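8-amino-8-demethylriboflavin N,N-dimethyltransferase (Streptomyces davawensis, PDB 4D7K) catalyses the two S-adenosylmethionine-dependent N-methylations that convert 8-amino-8-demethylriboflavin into the antibiotic roseoflavin. Local coordinates at residues 32-37 / 100-105; 113-118 / 132-137; 168-173 / 335-340; 246-251 / 271-276. All blocks are in the same frame, centred on the assembly; numbering follows the deposited sequence.

Interaction 1. Residues 32-37 / 100-105; sequences AVAKLH and SMRGMT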
loop_
_atom_site.group_PDB
_atom_site.type_symbol
_atom_site.label_atom_id
_atom_site.label_comp_id
_atom_site.label_asym_id
_atom_site.label_seq_id
_atom_site.Cartn_x
_atom_site.Cartn_y
_atom_site.Cartn_z
ATOM N N ALA A 32 -10.472 1.948 6.526
ATOM C CA ALA A 32 -11.718 1.466 7.107
ATOM C C ALA A 32 -11.938 2.070 8.488
ATOM O O ALA A 32 -13.063 2.423 8.846
ATOM C CB ALA A 32 -11.723 -0.051 7.175
ATOM N N VAL A 33 -10.857 2.205 9.248
ATOM C CA VAL A 33 -10.921 2.818 10.571
ATOM C C VAL A 33 -11.398 4.269 10.475
ATOM O O VAL A 33 -12.260 4.710 11.238
ATOM C CB VAL A 33 -9.547 2.761 11.285
ATOM C CG1 VAL A 33 -9.468 3.802 12.392
ATOM C CG2 VAL A 33 -9.277 1.352 11.824
ATOM N N ALA A 34 -10.842 5.007 9.523
ATOM C CA ALA A 34 -11.213 6.401 9.347
ATOM C C ALA A 34 -12.647 6.549 8.829
ATOM O O ALA A 34 -13.378 7.430 9.284
ATOM C CB ALA A 34 -10.232 7.091 8.414
ATOM N N LYS A 35 -13.051 5.692 7.892
ATOM C CA LYS A 35 -14.393 5.773 7.306
ATOM C C LYS A 35 -15.476 5.464 8.337
ATOM O O LYS A 35 -16.594 5.955 8.239
ATOM C CB LYS A 35 -14.537 4.822 6.112
ATOM C CG LYS A 35 -13.613 5.125 4.936
ATOM C CD LYS A 35 -13.834 6.516 4.369
ATOM C CE LYS A 35 -15.188 6.626 3.689
ATOM N NZ LYS A 35 -15.317 7.934 2.995
ATOM N N LEU A 36 -15.137 4.645 9.325
ATOM C CA LEU A 36 -16.082 4.308 10.373
ATOM C C LEU A 36 -16.063 5.362 11.476
ATOM O O LEU A 36 -16.801 5.258 12.455
ATOM C CB LEU A 36 -15.770 2.928 10.945
ATOM C CG LEU A 36 -16.154 1.764 10.037
ATOM C CD1 LEU A 36 -15.511 0.488 10.535
ATOM C CD2 LEU A 36 -17.665 1.622 10.001
ATOM N N HIS A 37 -15.208 6.369 11.304
ATOM C CA HIS A 37 -15.053 7.462 12.264
ATOM C C HIS A 37 -14.707 6.959 13.662
ATOM O O HIS A 37 -15.036 7.591 14.668
ATOM C CB HIS A 37 -16.319 8.325 12.297
ATOM C CG HIS A 37 -16.505 9.154 11.062
ATOM N ND1 HIS A 37 -17.396 8.818 10.067
ATOM C CD2 HIS A 37 -15.881 10.283 10.648
ATOM C CE1 HIS A 37 -17.331 9.720 9.100
ATOM N NE2 HIS A 37 -16.419 10.614 9.427
ATOM N N SER A 100 -4.158 17.256 11.259
ATOM C CA SER A 100 -4.837 16.067 10.751
ATOM C C SER A 100 -4.242 15.548 9.451
ATOM O O SER A 100 -3.715 16.315 8.652
ATOM C CB SER A 100 -6.326 16.358 10.539
ATOM O OG SER A 100 -6.917 15.388 9.687
ATOM N N MET A 101 -4.332 14.236 9.252
ATOM C CA MET A 101 -3.859 13.595 8.033
ATOM C C MET A 101 -4.888 12.580 7.546
ATOM O O MET A 101 -4.550 11.608 6.876
ATOM C CB MET A 101 -2.498 12.926 8.271
ATOM C CG MET A 101 -1.372 13.941 8.488
ATOM S SD MET A 101 0.239 13.234 8.876
ATOM C CE MET A 101 0.705 12.559 7.283
ATOM N N ARG A 102 -6.148 12.817 7.897
ATOM C CA ARG A 102 -7.238 11.923 7.536
ATOM C C ARG A 102 -7.508 11.996 6.045
ATOM O O ARG A 102 -7.904 11.007 5.427
ATOM C CB ARG A 102 -8.512 12.272 8.319
ATOM C CG ARG A 102 -9.657 11.291 8.120
ATOM C CD ARG A 102 -10.932 11.752 8.814
ATOM N NE ARG A 102 -12.006 10.776 8.641
ATOM C CZ ARG A 102 -12.738 10.658 7.536
ATOM N NH1 ARG A 102 -12.521 11.458 6.497
ATOM N NH2 ARG A 102 -13.690 9.736 7.469
ATOM N N GLY A 103 -7.289 13.178 5.476
ATOM C CA GLY A 103 -7.559 13.412 4.069
ATOM C C GLY A 103 -6.775 12.509 3.136
ATOM O O GLY A 103 -7.351 11.825 2.291
ATOM N N MET A 104 -5.457 12.495 3.292
ATOM C CA MET A 104 -4.606 11.695 2.418
ATOM C C MET A 104 -4.791 10.196 2.665
ATOM O O MET A 104 -4.586 9.381 1.767
ATOM C CB MET A 104 -3.137 12.076 2.601
ATOM C CG MET A 104 -2.508 11.535 3.870
ATOM S SD MET A 104 -0.717 11.724 3.895
ATOM C CE MET A 104 -0.564 13.509 3.887
ATOM N N THR A 105 -5.194 9.837 3.879
ATOM C CA THR A 105 -5.307 8.435 4.256
ATOM C C THR A 105 -6.605 7.823 3.718
ATOM O O THR A 105 -6.665 6.624 3.456
ATOM C CB THR A 105 -5.213 8.278 5.793
ATOM O OG1 THR A 105 -4.000 8.887 6.251
ATOM C CG2 THR A 105 -5.202 6.817 6.201
HETATM O O HOH W 1 -15.687 9.578 5.651
#

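Interaction 2. Residues 113-118 / 132-137; sequences VLAAYG and QLRHRE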
loop_
_atom_site.group_PDB
_atom_site.type_symbol
_atom_site.label_atom_id
_atom_site.label_comp_id
_atom_site.label_asym_id
_atom_site.label_seq_id
_atom_site.Cartn_x
_atom_site.Cartn_y
_atom_site.Cartn_z
ATOM N N VAL A 113 -11.111 6.065 -6.656
ATOM C CA VAL A 113 -9.712 6.472 -6.781
ATOM C C VAL A 113 -8.798 5.255 -6.865
ATOM O O VAL A 113 -7.866 5.212 -7.673
ATOM C CB VAL A 113 -9.278 7.358 -5.591
ATOM C CG1 VAL A 113 -7.821 7.778 -5.731
ATOM C CG2 VAL A 113 -10.185 8.576 -5.479
ATOM N N LEU A 114 -9.070 4.264 -6.026
ATOM C CA LEU A 114 -8.296 3.032 -6.018
ATOM C C LEU A 114 -8.395 2.315 -7.364
ATOM O O LEU A 114 -7.417 1.746 -7.850
ATOM C CB LEU A 114 -8.780 2.120 -4.894
ATOM C CG LEU A 114 -7.809 1.083 -4.339
ATOM C CD1 LEU A 114 -6.649 1.761 -3.618
ATOM C CD2 LEU A 114 -8.556 0.151 -3.406
ATOM N N ALA A 115 -9.581 2.356 -7.964
ATOM C CA ALA A 115 -9.811 1.728 -9.261
ATOM C C ALA A 115 -8.994 2.390 -10.369
ATOM O O ALA A 115 -8.665 1.755 -11.371
ATOM C CB ALA A 115 -11.282 1.765 -9.604
ATOM N N ALA A 116 -8.674 3.667 -10.185
ATOM C CA ALA A 116 -7.861 4.398 -11.150
ATOM C C ALA A 116 -6.409 3.934 -11.105
ATOM O O ALA A 116 -5.798 3.685 -12.145
ATOM C CB ALA A 116 -7.950 5.892 -10.892
ATOM N N TYR A 117 -5.858 3.818 -9.898
ATOM C CA TYR A 117 -4.497 3.315 -9.729
ATOM C C TYR A 117 -4.371 1.871 -10.227
ATOM O O TYR A 117 -3.284 1.426 -10.593
ATOM C CB TYR A 117 -4.063 3.429 -8.261
ATOM C CG TYR A 117 -3.709 4.848 -7.872
ATOM C CD1 TYR A 117 -4.703 5.778 -7.590
ATOM C CD2 TYR A 117 -2.388 5.264 -7.815
ATOM C CE1 TYR A 117 -4.388 7.078 -7.255
ATOM C CE2 TYR A 117 -2.063 6.561 -7.478
ATOM C CZ TYR A 117 -3.067 7.463 -7.198
ATOM O OH TYR A 117 -2.748 8.758 -6.864
ATOM N N GLY A 118 -5.487 1.149 -10.257
ATOM C CA GLY A 118 -5.506 -0.193 -10.807
ATOM C C GLY A 118 -5.412 -0.199 -12.322
ATOM O O GLY A 118 -4.790 -1.087 -12.911
ATOM N N GLN A 132 -9.682 8.892 -16.019
ATOM C CA GLN A 132 -10.631 9.203 -17.083
ATOM C C GLN A 132 -10.991 7.983 -17.927
ATOM O O GLN A 132 -11.836 8.068 -18.817
ATOM C CB GLN A 132 -10.076 10.308 -17.981
ATOM C CG GLN A 132 -9.784 11.606 -17.249
ATOM C CD GLN A 132 -9.275 12.694 -18.172
ATOM O OE1 GLN A 132 -9.468 12.634 -19.388
ATOM N NE2 GLN A 132 -8.614 13.694 -17.599
ATOM N N LEU A 133 -10.349 6.852 -17.658
ATOM C CA LEU A 133 -10.682 5.616 -18.358
ATOM C C LEU A 133 -11.908 4.958 -17.736
ATOM O O LEU A 133 -12.755 4.414 -18.442
ATOM C CB LEU A 133 -9.498 4.643 -18.346
ATOM C CG LEU A 133 -8.345 4.927 -19.309
ATOM C CD1 LEU A 133 -7.294 3.839 -19.211
ATOM C CD2 LEU A 133 -8.848 5.049 -20.738
ATOM N N ARG A 134 -11.998 5.011 -16.411
ATOM C CA ARG A 134 -13.105 4.389 -15.692
ATOM C C ARG A 134 -14.227 5.394 -15.446
ATOM O O ARG A 134 -15.381 5.017 -15.239
ATOM C CB ARG A 134 -12.614 3.788 -14.371
ATOM C CG ARG A 134 -13.710 3.164 -13.512
ATOM C CD ARG A 134 -13.200 2.001 -12.677
ATOM N NE ARG A 134 -13.036 0.794 -13.481
ATOM C CZ ARG A 134 -11.885 0.403 -14.017
ATOM N NH1 ARG A 134 -10.789 1.123 -13.827
ATOM N NH2 ARG A 134 -11.831 -0.711 -14.737
ATOM N N HIS A 135 -13.890 6.678 -15.486
ATOM C CA HIS A 135 -14.892 7.726 -15.326
ATOM C C HIS A 135 -15.022 8.567 -16.597
ATOM O O HIS A 135 -14.055 8.775 -17.320
ATOM C CB HIS A 135 -14.547 8.605 -14.124
ATOM C CG HIS A 135 -14.425 7.846 -12.838
ATOM N ND1 HIS A 135 -13.248 7.268 -12.420
ATOM C CD2 HIS A 135 -15.344 7.557 -11.886
ATOM C CE1 HIS A 135 -13.437 6.665 -11.264
ATOM N NE2 HIS A 135 -14.701 6.823 -10.913
ATOM N N ARG A 136 -16.229 9.047 -16.864
ATOM C CA ARG A 136 -16.504 9.790 -18.088
ATOM C C ARG A 136 -15.987 11.227 -18.025
ATOM O O ARG A 136 -15.912 11.914 -19.043
ATOM C CB ARG A 136 -18.006 9.782 -18.363
ATOM C CG ARG A 136 -18.632 8.404 -18.225
ATOM C CD ARG A 136 -20.139 8.487 -18.035
ATOM N NE ARG A 136 -20.806 9.142 -19.156
ATOM C CZ ARG A 136 -22.124 9.273 -19.263
ATOM N NH1 ARG A 136 -22.917 8.791 -18.317
ATOM N NH2 ARG A 136 -22.651 9.883 -20.318
ATOM N N GLU A 137 -15.635 11.677 -16.824
ATOM C CA GLU A 137 -15.172 13.045 -16.606
ATOM C C GLU A 137 -13.761 13.076 -16.027
ATOM O O GLU A 137 -13.333 12.118 -15.389
ATOM C CB GLU A 137 -16.123 13.781 -15.661
ATOM C CG GLU A 137 -17.561 13.845 -16.131
ATOM C CD GLU A 137 -18.501 14.265 -15.023
ATOM O OE1 GLU A 137 -18.194 13.968 -13.848
ATOM O OE2 GLU A 137 -19.539 14.893 -15.325
#

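Interaction 3. Residues 168-173 / 335-340; sequences DDFLTS and DVWAVI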
loop_
_atom_site.group_PDB
_atom_site.type_symbol
_atom_site.label_atom_id
_atom_site.label_comp_id
_atom_site.label_asym_id
_atom_site.label_seq_id
_atom_site.Cartn_x
_atom_site.Cartn_y
_atom_site.Cartn_z
ATOM N N ASP A 168 8.412 23.061 5.440
ATOM C CA ASP A 168 9.786 23.346 5.845
ATOM C C ASP A 168 10.784 23.119 4.709
ATOM O O ASP A 168 11.777 23.839 4.601
ATOM C CB ASP A 168 10.171 22.497 7.057
ATOM C CG ASP A 168 9.396 22.879 8.301
ATOM O OD1 ASP A 168 8.988 24.055 8.408
ATOM O OD2 ASP A 168 9.194 22.006 9.171
ATOM N N ASP A 169 10.509 22.131 3.862
ATOM C CA ASP A 169 11.396 21.795 2.753
ATOM C C ASP A 169 11.642 22.986 1.826
ATOM O O ASP A 169 12.732 23.134 1.278
ATOM C CB ASP A 169 10.830 20.619 1.951
ATOM C CG ASP A 169 11.085 19.278 2.620
ATOM O OD1 ASP A 169 12.005 19.194 3.460
ATOM O OD2 ASP A 169 10.372 18.302 2.304
ATOM N N PHE A 170 10.633 23.835 1.654
ATOM C CA PHE A 170 10.793 25.039 0.849
ATOM C C PHE A 170 11.514 26.128 1.630
ATOM O O PHE A 170 12.470 26.726 1.138
ATOM C CB PHE A 170 9.437 25.563 0.365
ATOM C CG PHE A 170 8.817 24.724 -0.713
ATOM C CD1 PHE A 170 9.343 24.722 -1.994
ATOM C CD2 PHE A 170 7.711 23.935 -0.447
ATOM C CE1 PHE A 170 8.777 23.946 -2.987
ATOM C CE2 PHE A 170 7.141 23.159 -1.436
ATOM C CZ PHE A 170 7.671 23.166 -2.706
ATOM N N LEU A 171 11.054 26.370 2.852
ATOM C CA LEU A 171 11.525 27.504 3.643
ATOM C C LEU A 171 12.965 27.359 4.122
ATOM O O LEU A 171 13.560 28.324 4.597
ATOM C CB LEU A 171 10.605 27.723 4.846
ATOM C CG LEU A 171 9.180 28.139 4.487
ATOM C CD1 LEU A 171 8.337 28.355 5.740
ATOM C CD2 LEU A 171 9.205 29.388 3.618
ATOM N N THR A 172 13.526 26.161 3.997
ATOM C CA THR A 172 14.900 25.933 4.424
ATOM C C THR A 172 15.842 25.709 3.249
ATOM O O THR A 172 17.047 25.572 3.438
ATOM C CB THR A 172 15.008 24.721 5.370
ATOM O OG1 THR A 172 14.632 23.530 4.667
ATOM C CG2 THR A 172 14.109 24.909 6.585
ATOM N N SER A 173 15.296 25.674 2.038
ATOM C CA SER A 173 16.098 25.350 0.862
ATOM C C SER A 173 16.317 26.558 -0.043
ATOM O O SER A 173 17.164 26.526 -0.937
ATOM C CB SER A 173 15.439 24.221 0.070
ATOM O OG SER A 173 15.242 23.079 0.886
ATOM N N ASP A 335 13.320 15.994 -1.433
ATOM C CA ASP A 335 13.552 14.939 -2.408
ATOM C C ASP A 335 12.496 14.897 -3.505
ATOM O O ASP A 335 12.474 13.977 -4.323
ATOM C CB ASP A 335 13.621 13.588 -1.702
ATOM C CG ASP A 335 14.836 13.464 -0.806
ATOM O OD1 ASP A 335 15.881 14.076 -1.128
ATOM O OD2 ASP A 335 14.748 12.757 0.219
ATOM N N VAL A 336 11.619 15.893 -3.527
ATOM C CA VAL A 336 10.594 15.949 -4.556
ATOM C C VAL A 336 10.607 17.278 -5.282
ATOM O O VAL A 336 10.854 17.346 -6.488
ATOM C CB VAL A 336 9.192 15.738 -3.974
ATOM C CG1 VAL A 336 8.152 15.822 -5.082
ATOM C CG2 VAL A 336 9.113 14.408 -3.257
ATOM N N TRP A 337 10.339 18.334 -4.527
ATOM C CA TRP A 337 10.092 19.643 -5.098
ATOM C C TRP A 337 11.370 20.443 -5.286
ATOM O O TRP A 337 12.428 20.093 -4.765
ATOM C CB TRP A 337 9.115 20.417 -4.212
ATOM C CG TRP A 337 7.928 19.602 -3.812
ATOM C CD1 TRP A 337 7.641 19.130 -2.565
ATOM C CD2 TRP A 337 6.871 19.145 -4.666
ATOM N NE1 TRP A 337 6.469 18.414 -2.587
ATOM C CE2 TRP A 337 5.976 18.407 -3.868
ATOM C CE3 TRP A 337 6.593 19.291 -6.031
ATOM C CZ2 TRP A 337 4.825 17.813 -4.384
ATOM C CZ3 TRP A 337 5.449 18.700 -6.544
ATOM C CH2 TRP A 337 4.578 17.971 -5.722
ATOM N N ALA A 338 11.257 21.522 -6.046
ATOM C CA ALA A 338 12.386 22.392 -6.307
ATOM C C ALA A 338 11.909 23.824 -6.479
ATOM O O ALA A 338 10.761 24.064 -6.851
ATOM C CB ALA A 338 13.139 21.928 -7.545
ATOM N N VAL A 339 12.788 24.777 -6.199
ATOM C CA VAL A 339 12.479 26.167 -6.477
ATOM C C VAL A 339 13.222 26.618 -7.725
ATOM O O VAL A 339 14.447 26.737 -7.721
ATOM C CB VAL A 339 12.840 27.080 -5.300
ATOM C CG1 VAL A 339 12.601 28.536 -5.671
ATOM C CG2 VAL A 339 12.023 26.704 -4.081
ATOM N N ILE A 340 12.473 26.844 -8.799
ATOM C CA ILE A 340 13.047 27.353 -10.036
ATOM C C ILE A 340 13.169 28.865 -9.947
ATOM O O ILE A 340 12.172 29.574 -10.006
ATOM C CB ILE A 340 12.195 26.978 -11.265
ATOM C CG1 ILE A 340 11.963 25.467 -11.318
ATOM C CG2 ILE A 340 12.864 27.459 -12.548
ATOM C CD1 ILE A 340 11.113 25.018 -12.496
HETATM O O HOH W 2 11.585 15.837 0.928
#

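Interaction 4. Residues 246-251 / 271-276; sequences DAYVLR and QAMGDA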
loop_
_atom_site.group_PDB
_atom_site.type_symbol
_atom_site.label_atom_id
_atom_site.label_comp_id
_atom_site.label_asym_id
_atom_site.label_seq_id
_atom_site.Cartn_x
_atom_site.Cartn_y
_atom_site.Cartn_z
ATOM N N ASP A 246 8.757 42.153 -5.901
ATOM C CA ASP A 246 10.108 41.713 -6.222
ATOM C C ASP A 246 10.223 40.191 -6.155
ATOM O O ASP A 246 11.298 39.630 -6.364
ATOM C CB ASP A 246 11.131 42.374 -5.291
ATOM C CG ASP A 246 10.806 42.172 -3.825
ATOM O OD1 ASP A 246 9.616 42.004 -3.496
ATOM O OD2 ASP A 246 11.743 42.188 -3.000
ATOM N N ALA A 247 9.104 39.528 -5.875
ATOM C CA ALA A 247 9.059 38.071 -5.885
ATOM C C ALA A 247 7.687 37.577 -6.330
ATOM O O ALA A 247 6.679 37.865 -5.690
ATOM C CB ALA A 247 9.407 37.513 -4.511
ATOM N N TYR A 248 7.658 36.842 -7.436
ATOM C CA TYR A 248 6.429 36.246 -7.943
ATOM C C TYR A 248 6.500 34.732 -7.829
ATOM O O TYR A 248 7.488 34.118 -8.235
ATOM C CB TYR A 248 6.181 36.658 -9.394
ATOM C CG TYR A 248 5.812 38.110 -9.554
ATOM C CD1 TYR A 248 6.781 39.101 -9.499
ATOM C CD2 TYR A 248 4.492 38.492 -9.762
ATOM C CE1 TYR A 248 6.444 40.432 -9.641
ATOM C CE2 TYR A 248 4.147 39.825 -9.908
ATOM C CZ TYR A 248 5.129 40.790 -9.847
ATOM O OH TYR A 248 4.798 42.118 -9.992
ATOM N N VAL A 249 5.451 34.130 -7.275
ATOM C CA VAL A 249 5.455 32.700 -6.993
ATOM C C VAL A 249 4.354 31.956 -7.752
ATOM O O VAL A 249 3.180 32.312 -7.669
ATOM C CB VAL A 249 5.295 32.436 -5.484
ATOM C CG1 VAL A 249 5.340 30.945 -5.197
ATOM C CG2 VAL A 249 6.374 33.181 -4.694
ATOM N N LEU A 250 4.754 30.929 -8.498
ATOM C CA LEU A 250 3.822 30.067 -9.224
ATOM C C LEU A 250 3.894 28.641 -8.695
ATOM O O LEU A 250 4.810 27.896 -9.038
ATOM C CB LEU A 250 4.129 30.080 -10.723
ATOM C CG LEU A 250 3.632 31.271 -11.532
ATOM C CD1 LEU A 250 4.244 31.245 -12.919
ATOM C CD2 LEU A 250 2.118 31.243 -11.613
ATOM N N ARG A 251 2.929 28.259 -7.869
ATOM C CA ARG A 251 2.974 26.953 -7.217
ATOM C C ARG A 251 1.889 26.009 -7.727
ATOM O O ARG A 251 0.717 26.138 -7.374
ATOM C CB ARG A 251 2.867 27.115 -5.697
ATOM C CG ARG A 251 1.746 28.037 -5.224
ATOM C CD ARG A 251 1.793 28.234 -3.717
ATOM N NE ARG A 251 0.461 28.340 -3.126
ATOM C CZ ARG A 251 -0.221 27.310 -2.632
ATOM N NH1 ARG A 251 0.302 26.090 -2.660
ATOM N NH2 ARG A 251 -1.427 27.497 -2.110
ATOM N N GLN A 271 6.198 41.638 -17.427
ATOM C CA GLN A 271 6.064 43.084 -17.549
ATOM C C GLN A 271 5.557 43.722 -16.256
ATOM O O GLN A 271 5.518 44.946 -16.137
ATOM C CB GLN A 271 5.140 43.442 -18.720
ATOM C CG GLN A 271 3.758 42.812 -18.667
ATOM C CD GLN A 271 2.936 43.111 -19.909
ATOM O OE1 GLN A 271 1.746 42.800 -19.970
ATOM N NE2 GLN A 271 3.572 43.715 -20.908
ATOM N N ALA A 272 5.180 42.892 -15.289
ATOM C CA ALA A 272 4.733 43.380 -13.986
ATOM C C ALA A 272 5.903 43.500 -13.009
ATOM O O ALA A 272 5.787 44.130 -11.957
ATOM C CB ALA A 272 3.657 42.464 -13.416
ATOM N N MET A 273 7.029 42.891 -13.367
ATOM C CA MET A 273 8.212 42.889 -12.514
ATOM C C MET A 273 9.049 44.150 -12.701
ATOM O O MET A 273 9.878 44.485 -11.856
ATOM C CB MET A 273 9.074 41.657 -12.797
ATOM C CG MET A 273 8.375 40.339 -12.555
ATOM S SD MET A 273 9.429 38.931 -12.945
ATOM C CE MET A 273 10.879 39.315 -11.969
ATOM N N GLY A 274 8.832 44.840 -13.816
ATOM C CA GLY A 274 9.607 46.026 -14.132
ATOM C C GLY A 274 10.994 45.661 -14.622
ATOM O O GLY A 274 11.159 44.705 -15.379
ATOM N N ASP A 275 11.994 46.421 -14.186
ATOM C CA ASP A 275 13.374 46.171 -14.587
ATOM C C ASP A 275 14.307 46.083 -13.385
ATOM O O ASP A 275 15.520 46.242 -13.518
ATOM C CB ASP A 275 13.861 47.262 -15.541
ATOM C CG ASP A 275 13.125 47.249 -16.863
ATOM O OD1 ASP A 275 12.695 46.158 -17.292
ATOM O OD2 ASP A 275 12.978 48.329 -17.475
ATOM N N ALA A 276 13.733 45.840 -12.209
ATOM C CA ALA A 276 14.519 45.674 -10.994
ATOM C C ALA A 276 15.378 44.419 -11.095
ATOM O O ALA A 276 14.848 43.312 -11.192
ATOM C CB ALA A 276 13.613 45.604 -9.777
#

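Interaction 1. Residues 32-37 / 100-105
The Arg102 guanidinium and the His37 imidazole have planes only 8° apart although their side chains cross at about a right angle. At the guanidinium edge a water lies in plane and Ala34 O is tilted 21° from it; one face of the His37 ring meets Ala34 O near its rim. Arg102 reaches helix 13-35 with its chain extended from CG to NE and CG trans to the backbone N (chi1 -174°), and Arg102 NH2 donates to Ala34 O at 3.0 Å. The donor stands above the carbonyl plane, while His37 N bonds Ala34 O from the opposite face at 2.9 Å. That backbone bond belongs to a Schellman motif in which His37 ends the helix, so Arg102 grips a carbonyl of the final turn, where the helix dipole would probably welcome a cation. Helix 13-35 belongs to the O-methyltransferase dimerisation domain, consistent with Leu17 of the second subunit packing on Met101 and Thr105. His37 NE2 lies 3.5 Å from Arg102 NH2, too poorly angled for a hydrogen bond. The water accepts from Arg102 NH2 (2.7 Å) and Lys35 NZ, linking two like charges; Lys35 also forms salt bridges to Glu150, Glu110 and Glu154.

Interaction 2. Residues 113-118 / 132-137
Three torsions steer Arg134 onto Ala115: CG leaves trans to the backbone N (chi1 177°), chi2 stops short of full extension at 149°, and a sharp bend follows at chi3 (-77°). The first carries the chain out toward helix 111-118, and the bend then turns the guanidinium back toward Ala115 O. As a result the touching is done by two separate parts of the arginine. Arg134 CD packs against Ala115 CB at 3.6 Å, a single methyl-to-methylene contact, while Arg134 NH1 comes to 3.3 Å from Ala115 O, which approaches the guanidinium plane obliquely. The charge itself is taken up by Asp119, which forms a salt bridge with the same NH1 just beyond the end of helix 111-118. Arg134 is thus set at the C-terminal turn of that helix, where the partial negative charge of the carbonyls would probably add to the attraction.

Helices 111-118 and 131-134 flank helix 120-126 in chain order, in an all-helical run of the O-methyltransferase. Arg134 is the last residue of helix 131-134, and His135 the first to leave helical geometry. One face of the His135 ring meets Arg134 CG, 4.1 Å above its plane and toward the rim. His135 stacks on Phe131, whose carbonyl accepts from ND1, and meets Phe142 edge-to-face, which fixes the imidazole's rotation. Nearby on helix 111-118, Tyr117 bonds Asp301 through its hydroxyl, and its ring meets Phe28 of the second subunit.

Interaction 3. Residues 168-173 / 335-340
The helical turn that presents Phe170 to Trp337 is closed by Asp168 O, which accepts from both Thr172 N at 3.0 Å and Thr172 OG1 at 2.9 Å. The hydroxyl stands above the carbonyl plane, 37° out of it, so the helix end is held by a backbone bond and a side-chain bond at one oxygen.

Across the contact the packing is apolar. Phe170 CG is anti to its carbonyl carbon (chi1 -73°), a setting that swings the ring over toward the strand. Phe170 CZ rests on Trp337 CB at 3.5 Å, the closest apolar approach between the segments. The phenyl and the five-membered ring of Trp337 are nearly parallel, with planes 26° apart, but are displaced until little of one ring faces the other, their centroids being 5.5 Å apart. At another part of the phenyl rim, in the plane of the ring, Val339 CG2 touches Phe170 CD1 at 3.9 Å. Trp337 and Val339, two residues apart on the strand, both direct their side chains toward the helix. The indole is further fixed by Val336 CG1, over the centre of one face, and by an edge-to-face contact with Phe166. A water spans the margin, donating to Asp169 OD2 and accepting from Asp335 N at 2.9 Å.

Strand 337-344 runs antiparallel between strands 280-285 and 325-333, the arrangement characteristic of class I methyltransferase sheets. Helix 167-171 lies against it, with Phe170 also touching Leu284 and Ala333 on those two flanking strands.

Interaction 4. Residues 246-251 / 271-276
Tyr248 and Met273 lie alongside each other but run in opposite directions, the phenol reaching out from strand 247-251 as the thioether chain comes back past it. With CG anti to the carbonyl carbon (chi1 -70°), the tyrosine ring is thrown toward the loop that follows helix 259-270. Met273 CG makes the closest carbon contact, 3.5 Å from CE1 of the Tyr248 ring, and approaches it obliquely. The methionine chain stays extended through chi2 to SD, which stands 5.2 Å from the centroid of the Tyr248 ring, 43° off the ring normal. This is a Met-aromatic contact of oblique geometry, with the sulfur neither above the ring centre nor in its plane.

Ala272 flanks the hydroxyl end of the phenol. Ala272 CB lies 3.6 Å from Tyr248 OH and 4.2 Å from Tyr248 CZ. All three residues are buried. Ile269 of the helix and Leu281 of the next strand also touch the tyrosine.

The connection from strand 247-251 through helix 259-270 to the adjacent parallel strand 280-285 is a beta-alpha-beta crossover of the Rossmann-like methyltransferase domain, and Tyr248 pins the loop at its far end to the first strand. The side chain lies about 10 Å from that of Phe237, a predicted S-adenosylmethionine-binding residue.

In the buried setting the hydroxyl is satisfied by a hydrogen bond to Pro242 O, while Ala272 O lies 3.0 Å from Tyr248 OH. Two carbonyl oxygens beside one phenol would probably disfavour its ionisation; the rest is van der Waals packing, to which the oblique sulfur probably adds a little.

From the N terminus, interaction 1 closes first, joining the end of helix 13-35 to helix 102-107 across the 62 residues between its segments, most of the dimerisation region. Interaction 2 follows in series and closes a short helical loop of 13 residues; both of these contacts touch the second subunit. Interaction 3 then spans 161 residues, bringing helix 167-171 against strand 337-344 near the C terminus. Interaction 4 falls wholly within that span and closes a single strand-helix-strand connection of the same seven-stranded sheet. No two contacts cross. The first pair joins helices on the dimer-facing side; the second pair involves the methyltransferase sheet, with interactions 1 and 4 centred about 40 Å apart.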